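Local coordinates for putative aminopeptidase (Leishmania major, PDB 5NTH), which binds two manganese ions and the inhibitor actinonin and probably acts as an M17-family aminopeptidase, releasing amino-terminal residues from peptides, at residues S200-V203 against A204-E207. Numbering follows the deposited sequence.
Sequences SVCV and AELE
Glu-205 reaches back, its chain extended beyond CG, to the backbone N of Cys-202 at the start of helix 203-221, in what is probably one half of a capping box. Cys-202 is the N-cap and Glu-205 the third residue of the helix; the Cys-202 N to Glu-205 OE1 hydrogen bond measures 3.2 Å, with a nearly straight 166° at the hydrogen. It must be read with caution, because Glu-205 OE1 is modelled too close to the cysteine sulfur. The other carboxylate oxygen, OE2, is hydrogen-bonded to Ser-338 OG on helix 323-341, which helps fix the rotation of the carboxylate.

Val-203, the first helical residue, meets Glu-207 one turn on through both backbone and side chain. The first turn closes through Leu-206 N to Cys-202 O at 3.2 Å, then Glu-207 N to Val-203 O at 3.1 Å. Val-203 has CG1 anti to its own backbone N (chi1 170°), which carries this methyl alongside the extended Glu-207 chain. There the two side chains run obliquely past each other, and CG1 of Val-203 comes 3.4 Å from OE1 of Glu-207. The valine side chain also touches Ala-190 and Phe-191 of helix 189-192.

A hydrophobic staple brackets the cap: Val-201, just before Cys-202, meets Leu-206, the fourth helical residue, at about a right angle. Both also touch helix 148-156, within the amino-terminal family region, whereas Ser-338 belongs to the catalytic one; the helix start thus packs between the two parts of the chain. One methyl, Val-201 CG2, touches both Leu-206 CD2 at 4.0 Å and Glu-205 CB at 3.9 Å.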
ATOM      1  N   SER A 200     -36.534  39.799 -14.132  1.00 42.95           N
ATOM      2  CA  SER A 200     -36.266  39.634 -15.581  1.00 44.87           C
ATOM      3  C   SER A 200     -34.798  39.369 -15.909  1.00 43.22           C
ATOM      4  O   SER A 200     -33.870  39.975 -15.317  1.00 41.19           O
ATOM      5  CB  SER A 200     -36.679  40.881 -16.342  1.00 45.73           C
ATOM      6  OG  SER A 200     -36.180  42.033 -15.673  1.00 49.11           O
ATOM      7  N   VAL A 201     -34.596  38.496 -16.884  1.00 43.58           N
ATOM      8  CA  VAL A 201     -33.248  38.256 -17.410  1.00 47.38           C
ATOM      9  C   VAL A 201     -33.284  38.328 -18.924  1.00 43.90           C
ATOM     10  O   VAL A 201     -34.135  37.688 -19.549  1.00 43.68           O
ATOM     11  CB  VAL A 201     -32.640  36.925 -16.900  1.00 51.25           C
ATOM     12  CG1 VAL A 201     -33.543  35.722 -17.238  1.00 53.33           C
ATOM     13  CG2 VAL A 201     -31.206  36.769 -17.410  1.00 50.61           C
ATOM     14  N   CYS A 202     -32.363  39.116 -19.490  1.00 40.54           N
ATOM     15  CA  CYS A 202     -32.368  39.430 -20.919  1.00 39.13           C
ATOM     16  C   CYS A 202     -31.272  38.707 -21.709  1.00 37.53           C
ATOM     17  O   CYS A 202     -30.363  38.117 -21.130  1.00 37.64           O
ATOM     18  CB  CYS A 202     -32.230  40.919 -21.117  1.00 39.78           C
ATOM     19  SG  CYS A 202     -30.614  41.579 -20.728  1.00 42.99           S
ATOM     20  N   VAL A 203     -31.363  38.778 -23.033  1.00 34.54           N
ATOM     21  CA  VAL A 203     -30.464  38.052 -23.908  1.00 32.37           C
ATOM     22  C   VAL A 203     -29.011  38.434 -23.766  1.00 31.04           C
ATOM     23  O   VAL A 203     -28.157  37.551 -23.836  1.00 30.91           O
ATOM     24  CB  VAL A 203     -30.867  38.235 -25.379  1.00 32.66           C
ATOM     25  CG1 VAL A 203     -29.808  37.692 -26.355  1.00 32.24           C
ATOM     26  CG2 VAL A 203     -32.179  37.519 -25.602  1.00 33.29           C
ATOM     27  N   ALA A 204     -28.724  39.726 -23.606  1.00 29.80           N
ATOM     28  CA  ALA A 204     -27.338  40.168 -23.422  1.00 29.62           C
ATOM     29  C   ALA A 204     -26.703  39.577 -22.131  1.00 29.74           C
ATOM     30  O   ALA A 204     -25.504  39.307 -22.101  1.00 30.08           O
ATOM     31  CB  ALA A 204     -27.250  41.687 -23.441  1.00 29.21           C
ATOM     32  N   GLU A 205     -27.527  39.364 -21.104  1.00 29.35           N
ATOM     33  CA  GLU A 205     -27.129  38.647 -19.899  1.00 30.12           C
ATOM     34  C   GLU A 205     -26.813  37.168 -20.159  1.00 29.99           C
ATOM     35  O   GLU A 205     -25.767  36.660 -19.757  1.00 30.10           O
ATOM     36  CB  GLU A 205     -28.190  38.793 -18.805  1.00 30.41           C
ATOM     37  CG  GLU A 205     -27.943  40.027 -17.946  1.00 32.10           C
ATOM     38  CD  GLU A 205     -29.164  40.550 -17.189  1.00 34.05           C
ATOM     39  OE1 GLU A 205     -30.212  40.848 -17.854  1.00 35.95           O
ATOM     40  OE2 GLU A 205     -29.060  40.684 -15.924  1.00 34.64           O
ATOM     41  N   LEU A 206     -27.688  36.472 -20.846  1.00 30.00           N
ATOM     42  CA  LEU A 206     -27.427  35.060 -21.116  1.00 30.65           C
ATOM     43  C   LEU A 206     -26.122  34.873 -21.901  1.00 32.43           C
ATOM     44  O   LEU A 206     -25.383  33.927 -21.646  1.00 33.51           O
ATOM     45  CB  LEU A 206     -28.591  34.419 -21.844  1.00 29.66           C
ATOM     46  CG  LEU A 206     -29.902  34.494 -21.073  1.00 29.13           C
ATOM     47  CD1 LEU A 206     -30.993  33.881 -21.927  1.00 28.72           C
ATOM     48  CD2 LEU A 206     -29.835  33.822 -19.712  1.00 28.89           C
ATOM     49  N   GLU A 207     -25.831  35.792 -22.821  1.00 33.84           N
ATOM     50  CA  GLU A 207     -24.545  35.812 -23.519  1.00 34.21           C
ATOM     51  C   GLU A 207     -23.369  36.088 -22.575  1.00 33.80           C
ATOM     52  O   GLU A 207     -22.287  35.480 -22.693  1.00 36.03           O
ATOM     53  CB  GLU A 207     -24.587  36.825 -24.665  1.00 35.84           C
ATOM     54  CG  GLU A 207     -25.398  36.313 -25.853  1.00 38.19           C
ATOM     55  CD  GLU A 207     -25.942  37.403 -26.780  1.00 39.50           C
ATOM     56  OE1 GLU A 207     -26.488  38.428 -26.324  1.00 40.57           O
ATOM     57  OE2 GLU A 207     -25.843  37.219 -28.003  1.00 41.92           O
TER